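Side-chain contacts in homoprotocatechuate 2,3-dioxygenase (Brevibacterium fuscum, PDB 4Z6M), which uses a non-haem iron(II) centre and dioxygen to cleave the aromatic ring of homoprotocatechuate, an extradiol-type catechol ring opening: residues K168-L173 and Q200-T205; R176-I181 and Y273-P278. The protein carries 1 engineered substitution. All blocks are in the same frame, centred on the assembly; numbering follows the deposited sequence.

Contact 1 (K168-L173 and Q200-T205); sequences KYLEDL and QDTALT. Engineered in segment 200-205: Gln200 (natural residue His).
Helix 163-172 packs here on the outer face of the mixed sheet whose strands hold the iron(II), and Leu170 is the residue through which segment 168-173 meets strand 202-206. Its CD1 methyl does all the touching: CD1 lies 3.9 Å from Thr202 CG2 and 4.0 Å from Leu204 CD2, two residues of the same strand that both point toward the helix, while Ala203 between them points away. Leu204 comes tip to tip with Leu170, and Thr202 meets it at about a right angle. With CG set beside the backbone N and opposite the carbonyl carbon (chi1 -70°), Leu170 then runs straight on into CD1 (chi2 173°), which brings this methyl against both strand side chains at once. Met193 of the adjacent strand 188-194 also packs against Leu170. Thr202 splits its roles: CG2 is given to the helix, whereas OG1 bonds to Gln158 OE1 on strand 152-160. Where the strand begins, Asp201 and Thr202 both face Met193 in a classic beta bulge. On the far side of the helix, Lys168 NZ and Asp172 OD2, one helical turn apart, form a salt bridge of 2.7 Å, the lysine using the syn lone pair of OD2. Only methyl and methine groups meet between the segments, so the helix is held on the sheet here by van der Waals packing and by exclusion of water, without directional bonds.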
loop_
_atom_site.group_PDB
_atom_site.type_symbol
_atom_site.label_atom_id
_atom_site.label_comp_id
_atom_site.label_asym_id
_atom_site.label_seq_id
_atom_site.Cartn_x
_atom_site.Cartn_y
_atom_site.Cartn_z
ATOM N N LYS A 168 26.707 -27.569 -5.538
ATOM C CA LYS A 168 28.066 -27.701 -5.019
ATOM C C LYS A 168 29.029 -26.731 -5.713
ATOM O O LYS A 168 29.831 -26.056 -5.053
ATOM C CB LYS A 168 28.537 -29.142 -5.162
ATOM C CG LYS A 168 29.806 -29.427 -4.394
ATOM C CD LYS A 168 31.044 -29.262 -5.233
ATOM C CE LYS A 168 32.185 -30.080 -4.651
ATOM N NZ LYS A 168 33.454 -29.560 -5.196
ATOM N N TYR A 169 28.917 -26.638 -7.030
ATOM C CA TYR A 169 29.753 -25.735 -7.815
ATOM C C TYR A 169 29.535 -24.271 -7.407
ATOM O O TYR A 169 30.485 -23.536 -7.187
ATOM C CB TYR A 169 29.529 -25.981 -9.310
ATOM C CG TYR A 169 29.624 -24.755 -10.200
ATOM C CD1 TYR A 169 30.841 -24.136 -10.452
ATOM C CD2 TYR A 169 28.492 -24.223 -10.771
ATOM C CE1 TYR A 169 30.928 -23.015 -11.258
ATOM C CE2 TYR A 169 28.562 -23.094 -11.581
ATOM C CZ TYR A 169 29.779 -22.510 -11.820
ATOM O OH TYR A 169 29.855 -21.407 -12.623
ATOM N N LEU A 170 28.272 -23.874 -7.252
ATOM C CA LEU A 170 27.967 -22.497 -6.851
ATOM C C LEU A 170 28.391 -22.224 -5.423
ATOM O O LEU A 170 28.823 -21.116 -5.123
ATOM C CB LEU A 170 26.493 -22.157 -7.083
ATOM C CG LEU A 170 26.077 -22.032 -8.555
ATOM C CD1 LEU A 170 24.578 -21.867 -8.674
ATOM C CD2 LEU A 170 26.781 -20.901 -9.286
ATOM N N GLU A 171 28.318 -23.225 -4.540
ATOM C CA GLU A 171 28.828 -23.031 -3.188
ATOM C C GLU A 171 30.334 -22.815 -3.156
ATOM O O GLU A 171 30.831 -21.945 -2.432
ATOM C CB GLU A 171 28.434 -24.212 -2.294
ATOM C CG GLU A 171 26.956 -24.244 -1.954
ATOM C CD GLU A 171 26.584 -25.485 -1.169
ATOM O OE1 GLU A 171 27.132 -26.579 -1.448
ATOM O OE2 GLU A 171 25.768 -25.355 -0.261
ATOM N N ASP A 172 31.055 -23.590 -3.958
ATOM C CA ASP A 172 32.509 -23.424 -4.036
ATOM C C ASP A 172 32.840 -22.028 -4.548
ATOM O O ASP A 172 33.813 -21.408 -4.141
ATOM C CB ASP A 172 33.113 -24.481 -4.974
ATOM C CG ASP A 172 33.175 -25.878 -4.345
ATOM O OD1 ASP A 172 33.065 -26.016 -3.119
ATOM O OD2 ASP A 172 33.360 -26.846 -5.107
ATOM N N LEU A 173 31.997 -21.534 -5.443
ATOM C CA LEU A 173 32.156 -20.193 -6.004
ATOM C C LEU A 173 31.805 -19.069 -5.030
ATOM O O LEU A 173 32.069 -17.893 -5.310
ATOM C CB LEU A 173 31.311 -20.110 -7.269
ATOM C CG LEU A 173 31.372 -18.903 -8.187
ATOM C CD1 LEU A 173 32.798 -18.675 -8.676
ATOM C CD2 LEU A 173 30.396 -19.124 -9.323
ATOM N N GLN A 200 18.412 -14.577 -2.831
ATOM C CA GLN A 200 19.018 -15.121 -4.012
ATOM C C GLN A 200 19.687 -14.041 -4.873
ATOM O O GLN A 200 19.208 -12.918 -4.993
ATOM C CB GLN A 200 17.973 -15.889 -4.822
ATOM C CG GLN A 200 16.735 -15.048 -5.074
ATOM C CD GLN A 200 15.623 -15.818 -5.705
ATOM O OE1 GLN A 200 15.852 -16.630 -6.608
ATOM N NE2 GLN A 200 14.394 -15.579 -5.248
ATOM N N ASP A 201 20.802 -14.449 -5.483
ATOM C CA ASP A 201 21.352 -13.802 -6.672
ATOM C C ASP A 201 21.226 -14.665 -7.908
ATOM O O ASP A 201 21.028 -14.150 -9.014
ATOM C CB ASP A 201 22.818 -13.410 -6.472
ATOM C CG ASP A 201 22.953 -12.173 -5.613
ATOM O OD1 ASP A 201 22.617 -11.055 -6.143
ATOM O OD2 ASP A 201 23.374 -12.310 -4.427
ATOM N N THR A 202 21.338 -15.983 -7.711
ATOM C CA THR A 202 20.915 -16.908 -8.730
ATOM C C THR A 202 20.256 -18.085 -8.041
ATOM O O THR A 202 20.241 -18.180 -6.813
ATOM C CB THR A 202 22.040 -17.300 -9.718
ATOM O OG1 THR A 202 21.423 -17.846 -10.891
ATOM C CG2 THR A 202 23.036 -18.267 -9.095
ATOM N N ALA A 203 19.621 -18.910 -8.842
ATOM C CA ALA A 203 18.831 -20.012 -8.320
ATOM C C ALA A 203 18.835 -21.084 -9.392
ATOM O O ALA A 203 19.010 -20.792 -10.572
ATOM C CB ALA A 203 17.415 -19.563 -7.982
ATOM N N LEU A 204 18.620 -22.319 -8.960
ATOM C CA LEU A 204 18.613 -23.472 -9.856
ATOM C C LEU A 204 17.240 -24.131 -9.769
ATOM O O LEU A 204 16.735 -24.438 -8.678
ATOM C CB LEU A 204 19.682 -24.478 -9.465
ATOM C CG LEU A 204 21.130 -24.000 -9.436
ATOM C CD1 LEU A 204 22.036 -25.136 -8.987
ATOM C CD2 LEU A 204 21.547 -23.420 -10.784
ATOM N N THR A 205 16.648 -24.324 -10.930
ATOM C CA THR A 205 15.396 -25.039 -11.126
ATOM C C THR A 205 15.714 -26.310 -11.900
ATOM O O THR A 205 16.310 -26.259 -12.979
ATOM C CB THR A 205 14.381 -24.196 -11.923
ATOM O OG1 THR A 205 14.104 -22.980 -11.189
ATOM C CG2 THR A 205 13.098 -24.956 -12.134
#

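Contact 2 (R176-I181 and Y273-P278); sequences RVTEDI and YYTGDP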
loop_
_atom_site.group_PDB
_atom_site.type_symbol
_atom_site.label_atom_id
_atom_site.label_comp_id
_atom_site.label_asym_id
_atom_site.label_seq_id
_atom_site.Cartn_x
_atom_site.Cartn_y
_atom_site.Cartn_z
ATOM N N ARG A 176 25.815 -18.848 -1.130
ATOM C CA ARG A 176 25.333 -19.544 0.057
ATOM C C ARG A 176 23.867 -19.916 -0.150
ATOM O O ARG A 176 23.035 -19.061 -0.483
ATOM C CB ARG A 176 25.480 -18.621 1.282
ATOM C CG ARG A 176 26.897 -18.039 1.484
ATOM C CD ARG A 176 26.979 -16.515 1.237
ATOM N NE ARG A 176 28.237 -15.899 1.704
ATOM C CZ ARG A 176 28.581 -14.610 1.549
ATOM N NH1 ARG A 176 27.783 -13.741 0.917
ATOM N NH2 ARG A 176 29.748 -14.176 2.027
ATOM N N VAL A 177 23.556 -21.196 0.049
ATOM C CA VAL A 177 22.187 -21.660 -0.130
ATOM C C VAL A 177 21.322 -21.134 0.993
ATOM O O VAL A 177 21.716 -21.142 2.158
ATOM C CB VAL A 177 22.116 -23.196 -0.221
ATOM C CG1 VAL A 177 20.679 -23.693 -0.236
ATOM C CG2 VAL A 177 22.854 -23.638 -1.479
ATOM N N THR A 178 20.153 -20.660 0.614
ATOM C CA THR A 178 19.167 -20.151 1.557
ATOM C C THR A 178 18.019 -21.097 1.685
ATOM O O THR A 178 17.661 -21.447 2.791
ATOM C CB THR A 178 18.703 -18.756 1.108
ATOM O OG1 THR A 178 18.279 -18.820 -0.258
ATOM C CG2 THR A 178 19.831 -17.796 1.248
ATOM N N GLU A 179 17.405 -21.483 0.576
ATOM C CA GLU A 179 16.279 -22.406 0.590
ATOM C C GLU A 179 16.413 -23.448 -0.511
ATOM O O GLU A 179 17.125 -23.239 -1.490
ATOM C CB GLU A 179 14.966 -21.646 0.418
ATOM C CG GLU A 179 14.799 -20.517 1.442
ATOM C CD GLU A 179 13.358 -20.136 1.712
ATOM O OE1 GLU A 179 12.514 -21.022 1.663
ATOM O OE2 GLU A 179 13.067 -18.939 2.006
ATOM N N ASP A 180 15.724 -24.569 -0.349
ATOM C CA ASP A 180 15.684 -25.604 -1.380
ATOM C C ASP A 180 14.412 -26.414 -1.281
ATOM O O ASP A 180 13.646 -26.275 -0.308
ATOM C CB ASP A 180 16.957 -26.451 -1.376
ATOM C CG ASP A 180 17.125 -27.332 -0.177
ATOM O OD1 ASP A 180 16.451 -27.189 0.834
ATOM O OD2 ASP A 180 18.036 -28.165 -0.230
ATOM N N ILE A 181 14.180 -27.208 -2.329
ATOM C CA ILE A 181 13.029 -28.092 -2.368
ATOM C C ILE A 181 13.535 -29.504 -2.627
ATOM O O ILE A 181 14.254 -29.727 -3.599
ATOM C CB ILE A 181 12.034 -27.681 -3.484
ATOM C CG1 ILE A 181 11.416 -26.317 -3.184
ATOM C CG2 ILE A 181 10.940 -28.730 -3.675
ATOM C CD1 ILE A 181 10.549 -25.757 -4.295
ATOM N N TYR A 273 13.680 -11.542 2.634
ATOM C CA TYR A 273 14.278 -11.292 3.949
ATOM C C TYR A 273 15.811 -11.251 3.861
ATOM O O TYR A 273 16.412 -11.609 2.847
ATOM C CB TYR A 273 13.773 -12.339 4.967
ATOM C CG TYR A 273 14.038 -13.767 4.551
ATOM C CD1 TYR A 273 15.236 -14.393 4.877
ATOM C CD2 TYR A 273 13.105 -14.489 3.821
ATOM C CE1 TYR A 273 15.502 -15.690 4.499
ATOM C CE2 TYR A 273 13.357 -15.799 3.427
ATOM C CZ TYR A 273 14.570 -16.390 3.767
ATOM O OH TYR A 273 14.868 -17.676 3.370
ATOM N N TYR A 274 16.412 -10.792 4.946
ATOM C CA TYR A 274 17.860 -10.627 5.086
ATOM C C TYR A 274 18.560 -11.942 5.357
ATOM O O TYR A 274 18.199 -12.693 6.286
ATOM C CB TYR A 274 18.154 -9.619 6.217
ATOM C CG TYR A 274 19.625 -9.610 6.675
ATOM C CD1 TYR A 274 20.601 -8.906 5.982
ATOM C CD2 TYR A 274 20.017 -10.309 7.801
ATOM C CE1 TYR A 274 21.921 -8.910 6.402
ATOM C CE2 TYR A 274 21.330 -10.300 8.241
ATOM C CZ TYR A 274 22.288 -9.607 7.524
ATOM O OH TYR A 274 23.607 -9.626 7.912
ATOM N N THR A 275 19.597 -12.207 4.569
ATOM C CA THR A 275 20.329 -13.465 4.645
ATOM C C THR A 275 21.830 -13.282 4.905
ATOM O O THR A 275 22.595 -14.227 4.782
ATOM C CB THR A 275 20.186 -14.204 3.315
ATOM O OG1 THR A 275 20.788 -13.353 2.330
ATOM C CG2 THR A 275 18.712 -14.537 2.999
ATOM N N GLY A 276 22.248 -12.061 5.209
ATOM C CA GLY A 276 23.674 -11.722 5.236
ATOM C C GLY A 276 24.482 -12.299 6.360
ATOM O O GLY A 276 25.700 -12.257 6.291
ATOM N N ASP A 277 23.860 -12.838 7.409
ATOM C CA ASP A 277 24.652 -13.486 8.450
ATOM C C ASP A 277 25.107 -14.874 7.968
ATOM O O ASP A 277 24.368 -15.573 7.276
ATOM C CB ASP A 277 23.857 -13.632 9.739
ATOM C CG ASP A 277 23.672 -12.318 10.516
ATOM O OD1 ASP A 277 23.964 -11.216 9.998
ATOM O OD2 ASP A 277 23.216 -12.416 11.680
ATOM N N PRO A 278 26.312 -15.289 8.369
ATOM C CA PRO A 278 26.875 -16.506 7.753
ATOM C C PRO A 278 26.185 -17.813 8.180
ATOM O O PRO A 278 26.294 -18.829 7.487
ATOM C CB PRO A 278 28.333 -16.472 8.205
ATOM C CG PRO A 278 28.292 -15.698 9.476
ATOM C CD PRO A 278 27.300 -14.593 9.201
HETATM O O HOH W 1 17.173 -18.727 4.356
#
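Tyr273 and Glu179 come at each other from opposite directions, and the phenol OH donates a short hydrogen bond of 2.6 Å to Glu179 OE2. The carboxylate oxygen sits at the edge of the tyrosine ring, in the ring plane, but the phenol meets that oxygen on its anti side, 31° out of the carboxylate plane; the two flat groups are turned 33° apart. The Glu179 chain, extended beyond CG (chi2 -155°), carries OE2 out to the hydroxyl. Water 1, also in the ring plane, donates to Tyr273 OH at 2.7 Å and to Thr178 O at 3.2 Å, so the hydroxyl gives one bond and receives another, and the water ties the ring to the strand backbone. Beside this polar pair, the CG2 methyls of Thr178 and Thr275 touch at 3.9 Å, the two side chains crossing at about a right angle. Their hydroxyls turn to backbone carbonyls of the neighbouring loop, Thr178 OG1 to Val199 O and Thr275 OG1 to Thr198 O.

A second shell fixes the carboxylate: OE1 takes Trp285 NE1, and OE2 takes Ser251 N as well as the phenol. Such a set of donors would probably favour the ionised form of this buried acid. Within the loop, Tyr274 OH donates to Asp277 OD1 at 2.6 Å, and Gly276 N lies 3.3 Å above the centre of the Tyr274 ring. Asp277 OD2 forms salt bridges with Arg17 and Arg80 of a neighbouring subunit, whose His139 meets Tyr273 edge-to-face. The arrangement is that of a loop following the last core strand, 265-270, of a glyoxalase-fold module, whose side chains pack against strand 176-182 and which carries on into a subunit interface.

How the contacts relate
Both contacts are buried and reach the same mixed sheet, their centres 11 Å apart, and helix 163-172 of contact 1 is followed, after a short turn, by strand 176-182 of contact 2. Glu171 OE2 packs against Val177 CG2 at 3.6 Å where the two adjoin. Contact 1 lies nearer the centre of the chain, about 11 Å against about 16 Å, and is purely apolar, with no other subunit touching its segments. Contact 2 combines a threonine methyl pair with a charged, water-bridged network and extends to a second subunit. The chemistry thus changes from helix-on-sheet packing inside one chain to directional polar bonding where a loop approaches the interface.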